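Long-range contact in N-deoxyribosyltransferase (Bacillus psychrosaccharolyticus, PDB 6EVS), which probably transfers the 2-deoxyribosyl group of a nucleoside from its base to a different free nucleobase, a reaction used to make modified nucleosides: residues I63-D75 with S89-T102. Sequence-based numbering, arbitrary orientation.
Sequences IKWADITFGIIGD and SYILGKPVMLFSPT
Phe-70 and Met-97 meet across neighbouring parallel strands of the beta-alpha-beta unit formed by strand 68-72, helix 80-91 and strand 96-99, part of the central parallel sheet. The Phe-70 ring leans between two neighbours on its sheet face: CD1 lies 3.7 Å from Met-97 CB, while CE2 and CZ approach Phe-99 CB. Both phenylalanines hold CG anti to the backbone N (chi1 -171° for Phe-70), which sends the two side chains the same way, side by side. Met-97 bends at its last torsion, with SD at the edge of the Phe-70 ring in a Met-aromatic contact and 3.7 Å from Ile-68 CG2. Beneath these side chains the strands are laced by alternating backbone bonds from Thr-69 to Ile-73, including Gly-71 N to Met-97 O at 2.7 Å. On the other face, which packs against helix 80-91, lie Thr-69 and Leu-98: Leu-98 CD1 reaches CG1 of Ile-73, just past the strand end, and Thr-69 OG1 donates to Ser-89 OG (2.8 Å), itself bonded to Glu-85 O. Gly-93, with positive phi, closes helix 80-91 in a Schellman motif, and the Lys-94 side chain, bent at chi2 (-67°), reaches the C-terminal end of helix 49-65. Its NZ lies above the carbonyl plane of Lys-64, in the last turn, 3.0 Å from O, and meets Ala-66 O, just past it, at 2.8 Å almost head-on (C=O...N 171°).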
loop_
_atom_site.group_PDB
_atom_site.type_symbol
_atom_site.label_atom_id
_atom_site.label_comp_id
_atom_site.label_asym_id
_atom_site.label_seq_id
_atom_site.Cartn_x
_atom_site.Cartn_y
_atom_site.Cartn_z
ATOM N N ILE A 63 0.480 10.211 -11.180
ATOM C CA ILE A 63 -0.482 10.124 -10.083
ATOM C C ILE A 63 0.256 9.894 -8.777
ATOM O O ILE A 63 -0.071 10.492 -7.743
ATOM C CB ILE A 63 -1.513 9.006 -10.330
ATOM C CG1 ILE A 63 -2.262 9.200 -11.646
ATOM C CG2 ILE A 63 -2.495 8.929 -9.160
ATOM C CD1 ILE A 63 -3.280 8.090 -11.855
ATOM N N LYS A 64 1.272 9.027 -8.809
ATOM C CA LYS A 64 2.070 8.749 -7.614
ATOM C C LYS A 64 2.870 9.971 -7.173
ATOM O O LYS A 64 3.035 10.211 -5.963
ATOM C CB LYS A 64 2.989 7.562 -7.884
ATOM C CG LYS A 64 2.254 6.240 -7.908
ATOM C CD LYS A 64 3.003 5.193 -8.710
ATOM C CE LYS A 64 2.248 3.874 -8.675
ATOM N NZ LYS A 64 3.028 2.735 -9.230
ATOM N N TRP A 65 3.377 10.751 -8.139
ATOM C CA TRP A 65 4.134 11.971 -7.850
ATOM C C TRP A 65 3.256 13.081 -7.261
ATOM O O TRP A 65 3.747 13.919 -6.494
ATOM C CB TRP A 65 4.814 12.419 -9.144
ATOM C CG TRP A 65 5.150 13.884 -9.369
ATOM C CD1 TRP A 65 6.373 14.486 -9.184
ATOM C CD2 TRP A 65 4.273 14.910 -9.887
ATOM N NE1 TRP A 65 6.306 15.814 -9.549
ATOM C CE2 TRP A 65 5.031 16.102 -9.977
ATOM C CE3 TRP A 65 2.928 14.931 -10.297
ATOM C CZ2 TRP A 65 4.477 17.317 -10.433
ATOM C CZ3 TRP A 65 2.373 16.146 -10.752
ATOM C CH2 TRP A 65 3.148 17.318 -10.809
ATOM N N ALA A 66 1.971 13.102 -7.611
ATOM C CA ALA A 66 1.071 14.183 -7.233
ATOM C C ALA A 66 0.724 14.131 -5.741
ATOM O O ALA A 66 0.683 13.059 -5.135
ATOM C CB ALA A 66 -0.228 14.086 -8.035
ATOM N N ASP A 67 0.459 15.316 -5.162
ATOM C CA ASP A 67 -0.147 15.427 -3.831
ATOM C C ASP A 67 -1.644 15.162 -3.866
ATOM O O ASP A 67 -2.207 14.591 -2.920
ATOM C CB ASP A 67 0.089 16.824 -3.257
ATOM C CG ASP A 67 1.571 17.133 -3.081
ATOM O OD1 ASP A 67 2.012 18.232 -3.528
ATOM O OD2 ASP A 67 2.287 16.232 -2.553
ATOM N N ILE A 68 -2.297 15.591 -4.950
ATOM C CA ILE A 68 -3.749 15.640 -5.070
ATOM C C ILE A 68 -4.098 15.248 -6.502
ATOM O O ILE A 68 -3.422 15.673 -7.447
ATOM C CB ILE A 68 -4.302 17.056 -4.804
ATOM C CG1 ILE A 68 -4.028 17.515 -3.370
ATOM C CG2 ILE A 68 -5.799 17.164 -5.195
ATOM C CD1 ILE A 68 -4.107 19.024 -3.233
ATOM N N THR A 69 -5.154 14.468 -6.665
ATOM C CA THR A 69 -5.726 14.205 -7.975
ATOM C C THR A 69 -7.001 15.022 -8.141
ATOM O O THR A 69 -7.958 14.865 -7.370
ATOM C CB THR A 69 -6.032 12.734 -8.196
ATOM O OG1 THR A 69 -4.801 11.999 -8.232
ATOM C CG2 THR A 69 -6.885 12.522 -9.537
ATOM N N PHE A 70 -7.026 15.883 -9.162
ATOM C CA PHE A 70 -8.166 16.756 -9.447
ATOM C C PHE A 70 -8.861 16.216 -10.689
ATOM O O PHE A 70 -8.268 16.198 -11.769
ATOM C CB PHE A 70 -7.692 18.196 -9.658
ATOM C CG PHE A 70 -8.813 19.208 -9.745
ATOM C CD1 PHE A 70 -9.087 20.058 -8.680
ATOM C CD2 PHE A 70 -9.579 19.320 -10.903
ATOM C CE1 PHE A 70 -10.122 20.981 -8.759
ATOM C CE2 PHE A 70 -10.612 20.246 -10.980
ATOM C CZ PHE A 70 -10.876 21.078 -9.908
ATOM N N GLY A 71 -10.103 15.768 -10.536
ATOM C CA GLY A 71 -10.825 15.100 -11.606
ATOM C C GLY A 71 -11.916 15.994 -12.163
ATOM O O GLY A 71 -12.439 16.867 -11.462
ATOM N N ILE A 72 -12.254 15.785 -13.439
ATOM C CA ILE A 72 -13.391 16.454 -14.066
ATOM C C ILE A 72 -14.346 15.374 -14.566
ATOM O O ILE A 72 -13.968 14.540 -15.398
ATOM C CB ILE A 72 -12.957 17.380 -15.213
ATOM C CG1 ILE A 72 -11.972 18.433 -14.697
ATOM C CG2 ILE A 72 -14.199 18.020 -15.898
ATOM C CD1 ILE A 72 -11.327 19.261 -15.797
ATOM N N ILE A 73 -15.553 15.346 -14.013
ATOM C CA ILE A 73 -16.551 14.357 -14.387
ATOM C C ILE A 73 -17.783 15.126 -14.818
ATOM O O ILE A 73 -18.315 15.930 -14.042
ATOM C CB ILE A 73 -16.870 13.390 -13.234
ATOM C CG1 ILE A 73 -15.700 12.432 -12.984
ATOM C CG2 ILE A 73 -18.152 12.613 -13.529
ATOM C CD1 ILE A 73 -15.560 11.335 -13.997
ATOM N N GLY A 74 -18.211 14.909 -16.053
ATOM C CA GLY A 74 -19.357 15.610 -16.598
ATOM C C GLY A 74 -20.320 14.652 -17.272
ATOM O O GLY A 74 -20.563 13.535 -16.807
ATOM N N ASP A 75 -20.866 15.116 -18.390
ATOM C CA ASP A 75 -21.902 14.443 -19.170
ATOM C C ASP A 75 -21.301 13.637 -20.310
ATOM O O ASP A 75 -21.796 13.676 -21.433
ATOM C CB ASP A 75 -22.874 15.482 -19.713
ATOM C CG ASP A 75 -24.227 15.403 -19.071
ATOM O OD1 ASP A 75 -24.444 14.442 -18.310
ATOM O OD2 ASP A 75 -25.082 16.281 -19.345
ATOM N N SER A 89 -6.159 6.579 -7.542
ATOM C CA SER A 89 -5.758 7.669 -6.650
ATOM C C SER A 89 -6.202 7.410 -5.223
ATOM O O SER A 89 -5.436 7.627 -4.276
ATOM C CB SER A 89 -6.337 9.008 -7.142
ATOM O OG SER A 89 -5.718 9.370 -8.378
ATOM N N TYR A 90 -7.458 7.000 -5.052
ATOM C CA TYR A 90 -8.007 6.757 -3.723
ATOM C C TYR A 90 -7.200 5.702 -2.980
ATOM O O TYR A 90 -6.809 5.907 -1.825
ATOM C CB TYR A 90 -9.469 6.324 -3.843
ATOM C CG TYR A 90 -10.123 6.089 -2.500
ATOM C CD1 TYR A 90 -10.440 7.157 -1.667
ATOM C CD2 TYR A 90 -10.422 4.803 -2.062
ATOM C CE1 TYR A 90 -11.058 6.954 -0.437
ATOM C CE2 TYR A 90 -11.024 4.593 -0.828
ATOM C CZ TYR A 90 -11.346 5.666 -0.033
ATOM O OH TYR A 90 -11.932 5.446 1.190
ATOM N N ILE A 91 -6.929 4.563 -3.628
ATOM C CA ILE A 91 -6.105 3.547 -2.965
ATOM C C ILE A 91 -4.698 4.074 -2.706
ATOM O O ILE A 91 -4.090 3.753 -1.677
ATOM C CB ILE A 91 -6.071 2.232 -3.764
ATOM C CG1 ILE A 91 -7.498 1.718 -4.033
ATOM C CG2 ILE A 91 -5.208 1.165 -3.000
ATOM C CD1 ILE A 91 -8.351 1.565 -2.755
ATOM N N LEU A 92 -4.155 4.891 -3.608
ATOM C CA LEU A 92 -2.816 5.434 -3.385
ATOM C C LEU A 92 -2.793 6.493 -2.290
ATOM O O LEU A 92 -1.720 7.019 -1.973
ATOM C CB LEU A 92 -2.264 6.028 -4.682
ATOM C CG LEU A 92 -1.835 5.062 -5.805
ATOM C CD1 LEU A 92 -1.642 5.827 -7.107
ATOM C CD2 LEU A 92 -0.536 4.342 -5.375
ATOM N N GLY A 93 -3.942 6.818 -1.707
ATOM C CA GLY A 93 -3.982 7.777 -0.610
ATOM C C GLY A 93 -3.861 9.216 -1.047
ATOM O O GLY A 93 -3.526 10.078 -0.231
ATOM N N LYS A 94 -4.127 9.508 -2.336
ATOM C CA LYS A 94 -4.136 10.887 -2.808
ATOM C C LYS A 94 -5.511 11.492 -2.562
ATOM O O LYS A 94 -6.513 10.914 -3.006
ATOM C CB LYS A 94 -3.828 10.953 -4.303
ATOM C CG LYS A 94 -2.649 10.105 -4.673
ATOM C CD LYS A 94 -1.435 10.696 -4.070
ATOM C CE LYS A 94 -0.159 10.032 -4.660
ATOM N NZ LYS A 94 0.989 10.549 -3.862
ATOM N N PRO A 95 -5.612 12.634 -1.875
ATOM C CA PRO A 95 -6.925 13.288 -1.754
ATOM C C PRO A 95 -7.488 13.573 -3.144
ATOM O O PRO A 95 -6.775 14.039 -4.036
ATOM C CB PRO A 95 -6.614 14.569 -0.980
ATOM C CG PRO A 95 -5.466 14.148 -0.054
ATOM C CD PRO A 95 -4.602 13.274 -1.007
ATOM N N VAL A 96 -8.754 13.238 -3.343
ATOM C CA VAL A 96 -9.405 13.439 -4.633
ATOM C C VAL A 96 -10.287 14.674 -4.561
ATOM O O VAL A 96 -11.169 14.764 -3.702
ATOM C CB VAL A 96 -10.225 12.209 -5.056
ATOM C CG1 VAL A 96 -11.125 12.570 -6.230
ATOM C CG2 VAL A 96 -9.313 11.064 -5.415
ATOM N N MET A 97 -10.055 15.618 -5.472
ATOM C CA MET A 97 -10.963 16.723 -5.715
ATOM C C MET A 97 -11.682 16.507 -7.041
ATOM O O MET A 97 -11.091 16.023 -8.010
ATOM C CB MET A 97 -10.240 18.073 -5.728
ATOM C CG MET A 97 -9.722 18.521 -4.332
ATOM S SD MET A 97 -8.408 19.710 -4.576
ATOM C CE MET A 97 -9.112 21.309 -4.372
ATOM N N LEU A 98 -12.958 16.869 -7.086
ATOM C CA LEU A 98 -13.769 16.594 -8.262
ATOM C C LEU A 98 -14.533 17.849 -8.651
ATOM O O LEU A 98 -15.079 18.551 -7.793
ATOM C CB LEU A 98 -14.731 15.423 -8.006
ATOM C CG LEU A 98 -15.395 14.774 -9.224
ATOM C CD1 LEU A 98 -14.387 13.949 -10.005
ATOM C CD2 LEU A 98 -16.586 13.917 -8.808
ATOM N N PHE A 99 -14.549 18.128 -9.951
ATOM C CA PHE A 99 -15.292 19.233 -10.523
ATOM C C PHE A 99 -16.297 18.661 -11.515
ATOM O O PHE A 99 -15.928 17.880 -12.396
ATOM C CB PHE A 99 -14.357 20.240 -11.213
ATOM C CG PHE A 99 -15.082 21.428 -11.805
ATOM C CD1 PHE A 99 -15.521 21.403 -13.110
ATOM C CD2 PHE A 99 -15.328 22.563 -11.043
ATOM C CE1 PHE A 99 -16.207 22.486 -13.651
ATOM C CE2 PHE A 99 -16.010 23.651 -11.582
ATOM C CZ PHE A 99 -16.441 23.612 -12.881
ATOM N N SER A 100 -17.563 19.028 -11.373
ATOM C CA SER A 100 -18.562 18.530 -12.325
ATOM C C SER A 100 -19.162 19.700 -13.090
ATOM O O SER A 100 -19.854 20.541 -12.484
ATOM C CB SER A 100 -19.656 17.719 -11.618
ATOM O OG SER A 100 -20.687 17.312 -12.512
ATOM N N PRO A 101 -18.922 19.810 -14.398
ATOM C CA PRO A 101 -19.497 20.936 -15.163
ATOM C C PRO A 101 -21.017 20.899 -15.253
ATOM O O PRO A 101 -21.628 21.928 -15.572
ATOM C CB PRO A 101 -18.856 20.786 -16.558
ATOM C CG PRO A 101 -17.657 19.891 -16.356
ATOM C CD PRO A 101 -18.022 18.978 -15.219
ATOM N N THR A 102 -21.644 19.754 -14.977
ATOM C CA THR A 102 -23.084 19.584 -15.155
ATOM C C THR A 102 -23.872 19.589 -13.855
ATOM O O THR A 102 -25.055 19.923 -13.872
ATOM C CB THR A 102 -23.373 18.266 -15.886
ATOM O OG1 THR A 102 -23.285 17.174 -14.958
ATOM C CG2 THR A 102 -22.356 18.046 -16.994
#